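Long-range contacts in DNA-directed RNA polymerase subunit Rpo11 (Thermoplasma acidophilum, PDB 1XPP), which forms part of the archaeal RNA polymerase, which transcribes DNA into RNA, and probably pairs with a partner subunit through its Rpb3/Rpb11-type dimerisation domain: residues E26-D31 with I60-I65; R36-E41 with R83-L88; Q47-R52 with Y66-S71; N21-E26 with K73-I78. All blocks are in the same frame, centred on the assembly; numbering follows the deposited sequence.

Contact 1: E26-D31 with I60-I65; sequences EMINYD and IDNPQI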
loop_
_atom_site.group_PDB
_atom_site.type_symbol
_atom_site.label_atom_id
_atom_site.label_comp_id
_atom_site.label_asym_id
_atom_site.label_seq_id
_atom_site.Cartn_x
_atom_site.Cartn_y
_atom_site.Cartn_z
ATOM N N GLU D 26 1.559 -4.390 -12.989
ATOM C CA GLU D 26 1.670 -3.219 -12.131
ATOM C C GLU D 26 1.934 -3.682 -10.701
ATOM O O GLU D 26 1.206 -4.568 -10.193
ATOM C CB GLU D 26 0.382 -2.387 -12.202
ATOM C CG GLU D 26 0.561 -0.982 -11.632
ATOM C CD GLU D 26 -0.680 -0.118 -11.819
ATOM O OE1 GLU D 26 -1.798 -0.674 -11.816
ATOM O OE2 GLU D 26 -0.535 1.119 -11.931
ATOM N N MET D 27 2.966 -3.114 -10.084
ATOM C CA MET D 27 3.434 -3.473 -8.740
ATOM C C MET D 27 3.325 -2.281 -7.824
ATOM O O MET D 27 4.011 -1.268 -8.030
ATOM C CB MET D 27 4.897 -3.912 -8.777
ATOM C CG MET D 27 5.247 -4.775 -9.940
ATOM S SD MET D 27 4.810 -6.451 -9.526
ATOM C CE MET D 27 5.910 -6.913 -8.157
ATOM N N ILE D 28 2.472 -2.394 -6.809
ATOM C CA ILE D 28 2.126 -1.268 -5.964
ATOM C C ILE D 28 2.654 -1.474 -4.542
ATOM O O ILE D 28 2.454 -2.534 -3.945
ATOM C CB ILE D 28 0.574 -1.048 -5.952
ATOM C CG1 ILE D 28 0.067 -0.867 -7.400
ATOM C CG2 ILE D 28 0.230 0.103 -5.032
ATOM C CD1 ILE D 28 -1.406 -0.604 -7.563
ATOM N N ASN D 29 3.297 -0.442 -3.994
ATOM C CA ASN D 29 3.870 -0.481 -2.636
ATOM C C ASN D 29 4.942 -1.523 -2.345
ATOM O O ASN D 29 5.051 -2.024 -1.221
ATOM C CB ASN D 29 2.776 -0.635 -1.587
ATOM C CG ASN D 29 1.767 0.429 -1.684
ATOM O OD1 ASN D 29 2.092 1.585 -1.981
ATOM N ND2 ASN D 29 0.514 0.066 -1.444
ATOM N N TYR D 30 5.725 -1.890 -3.352
ATOM C CA TYR D 30 6.850 -2.742 -3.082
ATOM C C TYR D 30 8.059 -1.874 -2.877
ATOM O O TYR D 30 8.110 -0.737 -3.373
ATOM C CB TYR D 30 7.123 -3.723 -4.226
ATOM C CG TYR D 30 6.061 -4.770 -4.348
ATOM C CD1 TYR D 30 4.956 -4.550 -5.151
ATOM C CD2 TYR D 30 6.142 -5.949 -3.606
ATOM C CE1 TYR D 30 3.950 -5.495 -5.263
ATOM C CE2 TYR D 30 5.141 -6.930 -3.719
ATOM C CZ TYR D 30 4.045 -6.667 -4.544
ATOM O OH TYR D 30 3.044 -7.607 -4.636
ATOM N N ASP D 31 9.022 -2.417 -2.150
ATOM C CA ASP D 31 10.350 -1.822 -2.095
ATOM C C ASP D 31 10.932 -1.864 -3.504
ATOM O O ASP D 31 10.825 -2.891 -4.166
ATOM C CB ASP D 31 11.255 -2.593 -1.110
ATOM C CG ASP D 31 11.373 -1.886 0.225
ATOM O OD1 ASP D 31 10.429 -1.988 1.019
ATOM O OD2 ASP D 31 12.406 -1.209 0.477
ATOM N N ILE D 60 4.864 7.249 -14.645
ATOM C CA ILE D 60 3.760 6.324 -14.389
ATOM C C ILE D 60 3.339 6.442 -12.929
ATOM O O ILE D 60 4.144 6.808 -12.091
ATOM C CB ILE D 60 4.120 4.821 -14.727
ATOM C CG1 ILE D 60 5.473 4.436 -14.105
ATOM C CG2 ILE D 60 4.097 4.597 -16.236
ATOM C CD1 ILE D 60 5.954 3.000 -14.412
ATOM N N ASP D 61 2.087 6.091 -12.655
ATOM C CA ASP D 61 1.518 6.196 -11.305
ATOM C C ASP D 61 2.211 5.230 -10.325
ATOM O O ASP D 61 2.534 5.605 -9.192
ATOM C CB ASP D 61 0.011 5.901 -11.350
ATOM C CG ASP D 61 -0.801 6.927 -12.172
ATOM O OD1 ASP D 61 -0.232 7.932 -12.662
ATOM O OD2 ASP D 61 -2.025 6.724 -12.311
ATOM N N ASN D 62 2.459 3.999 -10.778
ATOM C CA ASN D 62 3.053 2.959 -9.945
ATOM C C ASN D 62 3.972 2.139 -10.838
ATOM O O ASN D 62 3.718 2.038 -12.050
ATOM C CB ASN D 62 1.990 2.016 -9.363
ATOM C CG ASN D 62 1.164 2.665 -8.264
ATOM O OD1 ASN D 62 1.683 3.003 -7.194
ATOM N ND2 ASN D 62 -0.117 2.886 -8.546
ATOM N N PRO D 63 5.036 1.560 -10.251
ATOM C CA PRO D 63 5.966 0.726 -11.018
ATOM C C PRO D 63 5.263 -0.393 -11.812
ATOM O O PRO D 63 4.158 -0.880 -11.461
ATOM C CB PRO D 63 6.910 0.180 -9.944
ATOM C CG PRO D 63 6.906 1.256 -8.884
ATOM C CD PRO D 63 5.462 1.703 -8.844
ATOM N N GLN D 64 5.899 -0.724 -12.911
ATOM C CA GLN D 64 5.476 -1.829 -13.737
ATOM C C GLN D 64 6.692 -2.685 -14.070
ATOM O O GLN D 64 7.847 -2.215 -14.062
ATOM C CB GLN D 64 4.891 -1.320 -15.039
ATOM C CG GLN D 64 3.483 -0.714 -14.919
ATOM C CD GLN D 64 2.987 -0.107 -16.210
ATOM O OE1 GLN D 64 3.155 -0.686 -17.276
ATOM N NE2 GLN D 64 2.311 1.046 -16.103
ATOM N N ILE D 65 6.434 -3.975 -14.284
ATOM C CA ILE D 65 7.435 -4.842 -14.882
ATOM C C ILE D 65 6.876 -5.460 -16.156
ATOM O O ILE D 65 5.678 -5.708 -16.261
ATOM C CB ILE D 65 7.959 -5.943 -13.891
ATOM C CG1 ILE D 65 6.855 -6.912 -13.480
ATOM C CG2 ILE D 65 8.605 -5.323 -12.680
ATOM C CD1 ILE D 65 7.387 -8.208 -12.860
HETATM O O HOH W 1 1.487 2.109 -13.473
#
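Water 1 ties E26 to N62 and Q64, and three protein groups grip it. It gives one hydrogen to E26 OE2 (2.7 Å) and the other to the backbone atom N62 O (2.6 Å), while Q64 NE2 donates to it from 3.0 Å. E26 reaches it because its CG lies anti to the backbone N (chi1 -165°) and the chain then runs on extended, carrying the carboxylate across to the backbone of N62. E26 CG skims P63 O at 3.6 Å. That carbonyl oxygen also takes the one direct hydrogen bond between 26-31 and 60-65: M27 N donates to P63 O at 2.9 Å, nearly straight at the hydrogen (172°) but from above the carbonyl plane. E26 and Q64 form the antiparallel non-hydrogen-bonded pair at which strand 64-69 begins, beside strand 22-28 in the four-stranded sheet of this Rpb3/Rpb11-type domain; the M27-P63 bond lies just beyond it, and there the CA atoms draw apart. Here N62 takes over the packing. Its CB sits 3.7 Å from E26 OE2, and its CG lies against I28 CG1 at 3.8 Å, the two side chains crossing at a slant. A glycine in place of N62 would probably open a gap beside I28 and take away the CB against which the E26 carboxylate rests, leaving the water bridge to hold it. The P63 ring presses CD towards M27 O at 3.4 Å and touches L35 of helix 32-42. The bent M27 side chain packs on L35 and on F96 of the second subunit, another copy of this protein.

Contact 2: R36-E41 with R83-L88; sequences RTLVEE and RKLSKL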
loop_
_atom_site.group_PDB
_atom_site.type_symbol
_atom_site.label_atom_id
_atom_site.label_comp_id
_atom_site.label_asym_id
_atom_site.label_seq_id
_atom_site.Cartn_x
_atom_site.Cartn_y
_atom_site.Cartn_z
ATOM N N ARG D 36 13.839 -4.562 -8.651
ATOM C CA ARG D 36 15.081 -4.679 -9.425
ATOM C C ARG D 36 15.670 -6.059 -9.270
ATOM O O ARG D 36 16.133 -6.639 -10.238
ATOM C CB ARG D 36 16.072 -3.603 -8.985
ATOM C CG ARG D 36 15.514 -2.214 -9.136
ATOM C CD ARG D 36 16.623 -1.186 -9.059
ATOM N NE ARG D 36 16.083 0.137 -8.751
ATOM C CZ ARG D 36 15.989 0.638 -7.519
ATOM N NH1 ARG D 36 16.406 -0.067 -6.470
ATOM N NH2 ARG D 36 15.473 1.845 -7.341
ATOM N N THR D 37 15.599 -6.606 -8.048
ATOM C CA THR D 37 16.103 -7.966 -7.778
ATOM C C THR D 37 15.302 -8.989 -8.580
ATOM O O THR D 37 15.850 -9.903 -9.183
ATOM C CB THR D 37 16.037 -8.309 -6.271
ATOM O OG1 THR D 37 16.840 -7.375 -5.566
ATOM C CG2 THR D 37 16.574 -9.726 -5.981
ATOM N N LEU D 38 13.994 -8.785 -8.621
ATOM C CA LEU D 38 13.153 -9.682 -9.366
ATOM C C LEU D 38 13.519 -9.709 -10.853
ATOM O O LEU D 38 13.634 -10.769 -11.468
ATOM C CB LEU D 38 11.693 -9.299 -9.153
ATOM C CG LEU D 38 10.699 -10.144 -9.937
ATOM C CD1 LEU D 38 10.833 -11.649 -9.639
ATOM C CD2 LEU D 38 9.284 -9.648 -9.683
ATOM N N VAL D 39 13.708 -8.517 -11.423
ATOM C CA VAL D 39 14.056 -8.384 -12.824
ATOM C C VAL D 39 15.453 -8.972 -13.094
ATOM O O VAL D 39 15.623 -9.722 -14.067
ATOM C CB VAL D 39 13.858 -6.902 -13.284
ATOM C CG1 VAL D 39 14.520 -6.637 -14.639
ATOM C CG2 VAL D 39 12.366 -6.570 -13.354
ATOM N N GLU D 40 16.415 -8.686 -12.210
ATOM C CA GLU D 40 17.768 -9.279 -12.311
ATOM C C GLU D 40 17.670 -10.809 -12.362
ATOM O O GLU D 40 18.296 -11.478 -13.200
ATOM C CB GLU D 40 18.645 -8.833 -11.149
ATOM C CG GLU D 40 20.108 -9.264 -11.262
ATOM C CD GLU D 40 20.900 -9.084 -9.964
ATOM O OE1 GLU D 40 21.999 -9.671 -9.825
ATOM O OE2 GLU D 40 20.432 -8.369 -9.067
ATOM N N GLU D 41 16.818 -11.358 -11.510
ATOM C CA GLU D 41 16.625 -12.796 -11.522
ATOM C C GLU D 41 15.973 -13.315 -12.812
ATOM O O GLU D 41 16.416 -14.331 -13.385
ATOM C CB GLU D 41 15.854 -13.238 -10.270
ATOM C CG GLU D 41 15.831 -14.765 -10.082
ATOM C CD GLU D 41 17.179 -15.347 -9.660
ATOM O OE1 GLU D 41 18.140 -14.598 -9.431
ATOM O OE2 GLU D 41 17.273 -16.589 -9.570
ATOM N N ARG D 83 10.171 -18.073 -7.285
ATOM C CA ARG D 83 10.448 -19.303 -6.505
ATOM C C ARG D 83 11.959 -19.452 -6.268
ATOM O O ARG D 83 12.374 -19.921 -5.178
ATOM C CB ARG D 83 9.850 -20.552 -7.169
ATOM C CG ARG D 83 8.314 -20.482 -7.396
ATOM C CD ARG D 83 7.445 -20.538 -6.107
ATOM N NE ARG D 83 6.110 -19.940 -6.303
ATOM C CZ ARG D 83 5.042 -20.231 -5.563
ATOM N NH1 ARG D 83 5.137 -21.153 -4.603
ATOM N NH2 ARG D 83 3.879 -19.618 -5.788
ATOM N N LYS D 84 12.798 -19.105 -7.247
ATOM C CA LYS D 84 14.260 -19.170 -7.011
ATOM C C LYS D 84 14.651 -18.223 -5.887
ATOM O O LYS D 84 15.446 -18.577 -5.006
ATOM C CB LYS D 84 15.044 -18.809 -8.275
ATOM C CG LYS D 84 15.032 -19.870 -9.351
ATOM C CD LYS D 84 16.072 -19.513 -10.405
ATOM C CE LYS D 84 15.591 -19.793 -11.814
ATOM N NZ LYS D 84 16.463 -19.105 -12.840
ATOM N N LEU D 85 14.092 -17.012 -5.903
ATOM C CA LEU D 85 14.434 -16.005 -4.897
ATOM C C LEU D 85 13.997 -16.410 -3.483
ATOM O O LEU D 85 14.736 -16.218 -2.518
ATOM C CB LEU D 85 13.845 -14.639 -5.255
ATOM C CG LEU D 85 14.592 -14.005 -6.443
ATOM C CD1 LEU D 85 13.808 -12.787 -6.941
ATOM C CD2 LEU D 85 16.015 -13.602 -6.136
ATOM N N SER D 86 12.809 -16.998 -3.385
ATOM C CA SER D 86 12.316 -17.500 -2.111
ATOM C C SER D 86 13.288 -18.547 -1.592
ATOM O O SER D 86 13.666 -18.531 -0.398
ATOM C CB SER D 86 10.950 -18.142 -2.380
ATOM O OG SER D 86 10.025 -17.109 -2.745
ATOM N N LYS D 87 13.719 -19.443 -2.476
ATOM C CA LYS D 87 14.666 -20.502 -2.059
ATOM C C LYS D 87 16.008 -19.934 -1.633
ATOM O O LYS D 87 16.598 -20.394 -0.646
ATOM C CB LYS D 87 14.876 -21.499 -3.182
ATOM C CG LYS D 87 15.899 -22.572 -2.834
ATOM C CD LYS D 87 16.051 -23.604 -3.920
ATOM C CE LYS D 87 17.164 -24.572 -3.555
ATOM N NZ LYS D 87 17.020 -25.057 -2.166
ATOM N N LEU D 88 16.497 -18.937 -2.367
ATOM C CA LEU D 88 17.788 -18.301 -2.024
ATOM C C LEU D 88 17.805 -17.776 -0.582
ATOM O O LEU D 88 18.740 -18.066 0.176
ATOM C CB LEU D 88 18.123 -17.152 -3.014
ATOM C CG LEU D 88 18.809 -17.595 -4.324
ATOM C CD1 LEU D 88 18.703 -16.466 -5.332
ATOM C CD2 LEU D 88 20.287 -17.919 -4.113
HETATM O O HOH W 2 14.922 -16.761 -13.286
#
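E41 lies along L85 for most of its length, the two side chains sliding past each other in opposite directions. Its CB touches L85 CD1 at 3.9 Å, and CG sits as close to L85 CG. A bend at chi2 (72°) then turns the carboxylate so that CD and OE1 lie near L85 CD2, with OE1 held by a salt bridge to K44. OE2 instead rests on the aliphatic part of K84, 3.3 Å from K84 CD; K84 NZ, 4.2 Å from E41 OE2, is too far for a salt bridge. The ammonium group is joined to the other helix by water 2, which accepts from K84 NZ (2.8 Å) and donates to E41 O (2.9 Å). With an alanine at E41, K44 would probably lose this salt bridge and L85 the cover along one flank. L85 is wedged further in by T37 CG2, 3.9 Å from its CD2, and by L38 CD1. The segments 36-41 of helix 32-42 and 83-88 of the long helix 74-105 cross steeply, at 112° with their axes 10.6 Å apart. L38 and V39 of the shorter helix reach I65 in strand 64-69, and Y89 of the second subunit packs on T37 and L85.

Contact 3: Q47-R52 with Y66-S71; sequences QVDEAR and YVRVKS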
loop_
_atom_site.group_PDB
_atom_site.type_symbol
_atom_site.label_atom_id
_atom_site.label_comp_id
_atom_site.label_asym_id
_atom_site.label_seq_id
_atom_site.Cartn_x
_atom_site.Cartn_y
_atom_site.Cartn_z
ATOM N N GLN D 47 14.999 -18.643 -21.238
ATOM C CA GLN D 47 13.773 -18.573 -22.014
ATOM C C GLN D 47 13.274 -17.135 -22.143
ATOM O O GLN D 47 12.277 -16.884 -22.836
ATOM C CB GLN D 47 12.671 -19.440 -21.393
ATOM C CG GLN D 47 13.050 -20.928 -21.244
ATOM C CD GLN D 47 11.851 -21.798 -21.097
ATOM O OE1 GLN D 47 11.119 -22.018 -22.066
ATOM N NE2 GLN D 47 11.618 -22.312 -19.883
ATOM N N VAL D 48 13.960 -16.216 -21.459
ATOM C CA VAL D 48 13.525 -14.812 -21.396
ATOM C C VAL D 48 14.229 -13.973 -22.448
ATOM O O VAL D 48 15.461 -14.006 -22.576
ATOM C CB VAL D 48 13.722 -14.218 -19.972
ATOM C CG1 VAL D 48 13.537 -12.681 -19.967
ATOM C CG2 VAL D 48 12.729 -14.842 -19.058
ATOM N N ASP D 49 13.411 -13.216 -23.175
ATOM C CA ASP D 49 13.834 -12.344 -24.257
ATOM C C ASP D 49 14.130 -10.937 -23.722
ATOM O O ASP D 49 15.171 -10.351 -24.017
ATOM C CB ASP D 49 12.680 -12.311 -25.265
ATOM C CG ASP D 49 13.127 -12.282 -26.681
ATOM O OD1 ASP D 49 13.724 -11.267 -27.100
ATOM O OD2 ASP D 49 12.806 -13.257 -27.399
ATOM N N GLU D 50 13.213 -10.399 -22.922
ATOM C CA GLU D 50 13.424 -9.107 -22.300
ATOM C C GLU D 50 12.726 -9.096 -20.960
ATOM O O GLU D 50 11.691 -9.714 -20.798
ATOM C CB GLU D 50 12.856 -7.973 -23.166
ATOM C CG GLU D 50 13.925 -7.173 -23.929
ATOM C CD GLU D 50 13.323 -6.204 -24.921
ATOM O OE1 GLU D 50 13.781 -6.190 -26.091
ATOM O OE2 GLU D 50 12.382 -5.469 -24.536
ATOM N N ALA D 51 13.321 -8.391 -20.020
ATOM C CA ALA D 51 12.676 -8.145 -18.728
ATOM C C ALA D 51 13.115 -6.788 -18.266
ATOM O O ALA D 51 14.316 -6.494 -18.201
ATOM C CB ALA D 51 13.045 -9.199 -17.718
ATOM N N ARG D 52 12.128 -5.959 -17.933
ATOM C CA ARG D 52 12.390 -4.571 -17.602
ATOM C C ARG D 52 11.557 -4.157 -16.414
ATOM O O ARG D 52 10.408 -4.576 -16.280
ATOM C CB ARG D 52 11.982 -3.670 -18.761
ATOM C CG ARG D 52 12.608 -4.030 -20.104
ATOM C CD ARG D 52 13.959 -3.345 -20.259
ATOM N NE ARG D 52 13.853 -1.928 -19.935
ATOM C CZ ARG D 52 14.788 -1.017 -20.186
ATOM N NH1 ARG D 52 15.921 -1.367 -20.789
ATOM N NH2 ARG D 52 14.581 0.253 -19.841
ATOM N N TYR D 66 7.767 -5.647 -17.141
ATOM C CA TYR D 66 7.434 -6.183 -18.444
ATOM C C TYR D 66 8.381 -7.360 -18.729
ATOM O O TYR D 66 9.598 -7.247 -18.548
ATOM C CB TYR D 66 7.702 -5.114 -19.505
ATOM C CG TYR D 66 7.693 -5.631 -20.923
ATOM C CD1 TYR D 66 6.531 -6.182 -21.482
ATOM C CD2 TYR D 66 8.841 -5.608 -21.678
ATOM C CE1 TYR D 66 6.538 -6.649 -22.801
ATOM C CE2 TYR D 66 8.851 -6.072 -22.986
ATOM C CZ TYR D 66 7.704 -6.578 -23.524
ATOM O OH TYR D 66 7.739 -7.052 -24.816
ATOM N N VAL D 67 7.806 -8.469 -19.170
ATOM C CA VAL D 67 8.601 -9.658 -19.465
ATOM C C VAL D 67 8.148 -10.200 -20.809
ATOM O O VAL D 67 6.950 -10.379 -21.028
ATOM C CB VAL D 67 8.392 -10.766 -18.371
ATOM C CG1 VAL D 67 9.221 -11.999 -18.680
ATOM C CG2 VAL D 67 8.749 -10.238 -16.967
ATOM N N ARG D 68 9.109 -10.441 -21.684
ATOM C CA ARG D 68 8.851 -11.171 -22.932
ATOM C C ARG D 68 9.745 -12.409 -22.997
ATOM O O ARG D 68 10.926 -12.335 -22.740
ATOM C CB ARG D 68 9.092 -10.291 -24.152
ATOM C CG ARG D 68 8.819 -11.007 -25.500
ATOM C CD ARG D 68 8.925 -10.038 -26.689
ATOM N NE ARG D 68 10.031 -9.098 -26.543
ATOM C CZ ARG D 68 11.208 -9.208 -27.152
ATOM N NH1 ARG D 68 11.450 -10.218 -27.977
ATOM N NH2 ARG D 68 12.149 -8.295 -26.944
ATOM N N VAL D 69 9.144 -13.530 -23.388
ATOM C CA VAL D 69 9.850 -14.817 -23.447
ATOM C C VAL D 69 10.115 -15.278 -24.901
ATOM O O VAL D 69 9.333 -14.942 -25.810
ATOM C CB VAL D 69 9.058 -15.901 -22.643
ATOM C CG1 VAL D 69 9.013 -15.525 -21.125
ATOM C CG2 VAL D 69 7.661 -16.102 -23.160
ATOM N N LYS D 70 11.222 -15.999 -25.098
ATOM C CA LYS D 70 11.451 -16.759 -26.362
ATOM C C LYS D 70 10.576 -18.015 -26.422
ATOM O O LYS D 70 10.182 -18.457 -27.510
ATOM C CB LYS D 70 12.893 -17.250 -26.506
ATOM C CG LYS D 70 14.009 -16.300 -26.158
ATOM C CD LYS D 70 15.309 -17.082 -25.943
ATOM C CE LYS D 70 16.456 -16.164 -25.617
ATOM N NZ LYS D 70 17.503 -16.863 -24.803
ATOM N N SER D 71 10.324 -18.627 -25.268
ATOM C CA SER D 71 9.546 -19.866 -25.197
ATOM C C SER D 71 8.803 -19.954 -23.882
ATOM O O SER D 71 9.120 -19.230 -22.939
ATOM C CB SER D 71 10.460 -21.084 -25.371
ATOM O OG SER D 71 11.590 -20.985 -24.518
#
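R68 leaves its strand with CG anti to the backbone N and stays extended to CD; then chi3 folds it (40°), swinging the guanidinium back across towards D49 and E50. Each carboxylate makes a salt bridge to its own nitrogen: D49 OD1 lies 2.7 Å from R68 NH1, and E50 OE1, which meets the group at its edge, 2.8 Å from R68 NH2. The D49 carboxylate is turned 43° from the guanidinium plane and that of E50 stands almost upright to it, 86°, while D49 CB lies over one face. The other E50 oxygen, OE2, comes in the plane of the Y66 ring to its edge at CE2.

The backbone explains why two acids meet one arginine. R68 O accepts from both D49 N (2.7 Å) and E50 N (3.0 Å), a classic beta bulge in the antiparallel hairpin of strands 48-54 and 64-69. Past it the register is regular: R68 N returns a bond to E50 O, and R52 and Y66 form a hydrogen-bonded pair. Before it, K70 N donates to Q47 O (2.6 Å), and S71 OG donates to Q47 OE1 in the amide plane, on a lone pair, at 2.7 Å. The V48 and V69 side chains diverge, though V48 CG2 touches V69 CG1, and both pack on A77 of helix 74-105, while A51 and V67 reach I42 of helix 32-42.

The hairpin has two unlike faces, apolar towards the helices and charged on the other, where the two acids are likely to hold the guanidinium in place and its positive charge probably favours their ionised form.

Contact 4: N21-E26 with K73-I78; sequences NSITVE and KPQSAI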
loop_
_atom_site.group_PDB
_atom_site.type_symbol
_atom_site.label_atom_id
_atom_site.label_comp_id
_atom_site.label_asym_id
_atom_site.label_seq_id
_atom_site.Cartn_x
_atom_site.Cartn_y
_atom_site.Cartn_z
ATOM N N ASN D 21 3.755 -13.521 -26.168
ATOM C CA ASN D 21 4.786 -14.053 -25.316
ATOM C C ASN D 21 5.221 -13.010 -24.329
ATOM O O ASN D 21 6.388 -12.966 -23.960
ATOM C CB ASN D 21 5.992 -14.432 -26.162
ATOM C CG ASN D 21 5.633 -15.380 -27.288
ATOM O OD1 ASN D 21 4.833 -16.307 -27.109
ATOM N ND2 ASN D 21 6.192 -15.130 -28.470
ATOM N N SER D 22 4.291 -12.174 -23.900
ATOM C CA SER D 22 4.670 -11.107 -22.971
ATOM C C SER D 22 3.593 -10.767 -21.958
ATOM O O SER D 22 2.397 -11.074 -22.125
ATOM C CB SER D 22 5.131 -9.861 -23.724
ATOM O OG SER D 22 4.013 -9.213 -24.270
ATOM N N ILE D 23 4.021 -10.108 -20.882
ATOM C CA ILE D 23 3.091 -9.724 -19.851
ATOM C C ILE D 23 3.643 -8.482 -19.185
ATOM O O ILE D 23 4.878 -8.284 -19.119
ATOM C CB ILE D 23 2.885 -10.889 -18.825
ATOM C CG1 ILE D 23 1.633 -10.671 -17.996
ATOM C CG2 ILE D 23 4.152 -11.102 -17.959
ATOM C CD1 ILE D 23 1.202 -11.924 -17.160
ATOM N N THR D 24 2.722 -7.630 -18.747
ATOM C CA THR D 24 3.061 -6.454 -17.961
ATOM C C THR D 24 2.254 -6.474 -16.683
ATOM O O THR D 24 1.045 -6.718 -16.710
ATOM C CB THR D 24 2.706 -5.168 -18.733
ATOM O OG1 THR D 24 3.347 -5.240 -20.002
ATOM C CG2 THR D 24 3.149 -3.916 -17.957
ATOM N N VAL D 25 2.951 -6.248 -15.574
ATOM C CA VAL D 25 2.368 -6.284 -14.259
ATOM C C VAL D 25 2.623 -4.966 -13.546
ATOM O O VAL D 25 3.757 -4.471 -13.519
ATOM C CB VAL D 25 2.967 -7.466 -13.424
ATOM C CG1 VAL D 25 2.286 -7.571 -12.085
ATOM C CG2 VAL D 25 2.841 -8.757 -14.182
ATOM N N GLU D 26 1.559 -4.390 -12.989
ATOM C CA GLU D 26 1.670 -3.219 -12.131
ATOM C C GLU D 26 1.934 -3.682 -10.701
ATOM O O GLU D 26 1.206 -4.568 -10.193
ATOM C CB GLU D 26 0.382 -2.387 -12.202
ATOM C CG GLU D 26 0.561 -0.982 -11.632
ATOM C CD GLU D 26 -0.680 -0.118 -11.819
ATOM O OE1 GLU D 26 -1.798 -0.674 -11.816
ATOM O OE2 GLU D 26 -0.535 1.119 -11.931
ATOM N N LYS D 73 5.545 -19.546 -21.293
ATOM C CA LYS D 73 4.620 -18.474 -20.961
ATOM C C LYS D 73 5.363 -17.415 -20.164
ATOM O O LYS D 73 6.264 -17.741 -19.415
ATOM C CB LYS D 73 3.449 -19.023 -20.166
ATOM C CG LYS D 73 2.496 -19.923 -20.992
ATOM C CD LYS D 73 1.430 -20.580 -20.142
ATOM C CE LYS D 73 0.244 -21.078 -20.990
ATOM N NZ LYS D 73 0.615 -21.643 -22.336
ATOM N N PRO D 74 5.019 -16.126 -20.363
ATOM C CA PRO D 74 5.719 -15.094 -19.593
ATOM C C PRO D 74 5.411 -15.166 -18.086
ATOM O O PRO D 74 6.294 -14.899 -17.289
ATOM C CB PRO D 74 5.190 -13.792 -20.199
ATOM C CG PRO D 74 3.848 -14.146 -20.723
ATOM C CD PRO D 74 4.028 -15.546 -21.290
ATOM N N GLN D 75 4.177 -15.509 -17.711
ATOM C CA GLN D 75 3.827 -15.671 -16.300
ATOM C C GLN D 75 4.671 -16.779 -15.673
ATOM O O GLN D 75 5.016 -16.685 -14.499
ATOM C CB GLN D 75 2.339 -15.945 -16.082
ATOM C CG GLN D 75 1.839 -17.191 -16.767
ATOM C CD GLN D 75 1.342 -16.933 -18.191
ATOM O OE1 GLN D 75 1.785 -15.999 -18.851
ATOM N NE2 GLN D 75 0.426 -17.781 -18.669
ATOM N N SER D 76 5.044 -17.795 -16.457
ATOM C CA SER D 76 5.955 -18.840 -15.947
ATOM C C SER D 76 7.369 -18.348 -15.635
ATOM O O SER D 76 7.994 -18.803 -14.654
ATOM C CB SER D 76 6.027 -20.026 -16.922
ATOM O OG SER D 76 4.714 -20.552 -17.013
ATOM N N ALA D 77 7.898 -17.442 -16.457
ATOM C CA ALA D 77 9.221 -16.899 -16.234
ATOM C C ALA D 77 9.199 -16.116 -14.923
ATOM O O ALA D 77 10.121 -16.219 -14.122
ATOM C CB ALA D 77 9.700 -16.009 -17.421
ATOM N N ILE D 78 8.145 -15.340 -14.689
ATOM C CA ILE D 78 8.024 -14.630 -13.414
ATOM C C ILE D 78 7.978 -15.633 -12.238
ATOM O O ILE D 78 8.735 -15.483 -11.264
ATOM C CB ILE D 78 6.826 -13.694 -13.380
ATOM C CG1 ILE D 78 7.026 -12.607 -14.450
ATOM C CG2 ILE D 78 6.627 -13.159 -11.930
ATOM C CD1 ILE D 78 5.832 -11.682 -14.659
#
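N21 and S22 open the contact with their backbone, over which the P74 ring is laid: P74 CG comes to 3.6 Å from S22 C and 4.0 Å from N21 C. The S22 side chain points away from the helix, to the side where Y66 lies. I23 then turns inward. Its CG2 takes the crowded position between backbone N and carbonyl carbon, the CG1 branch being anti to N (chi1 -163°), and from there it meets P74 CB at 3.7 Å and I78 CD1 at the same distance. I23 and P74 cross at about a right angle, whereas I78 comes in at a slant. The longer branch carries I23 CD1 to Q75 CB, 4.3 Å away. T24 faces the opposite side, and V25 comes inward again, its CG2 touching I78 CD1 at 4.2 Å. No hydrogen bond joins the segments; van der Waals packing alone holds them. F100 of a second copy of the protein packs on I23 and Q75, and its F96 on V25 and I78, consistent with a partner subunit covering this side in the polymerase. Here 74-78 of the long helix 74-105 lies on the sheet at 56° to residues 22-26, in the Rpb3/Rpb11-type dimerisation fold.

All four contacts lie in the Rpb3/Rpb11 dimerisation domain. Contacts 3 and 4 are the nearest pair, centres about 8 Å apart, joined by strand-to-strand hydrogen bonds between 64-69 and 22-28; contacts 1 and 3, at opposite ends of strand 64-69, are about 19 Å apart. Along the chain, contact 4 encloses contacts 1 and 3, contact 2 also encloses contact 3, contact 1 crosses both 2 and 3, and contact 2 crosses contact 4. Strand 22-28 serves contacts 1 and 4, and helix 74-105 serves 2 and 4. Sheet and helices are thus knit into one unit, and contacts 1, 2 and 4 touch the second subunit, leaving contact 3 outside that interface.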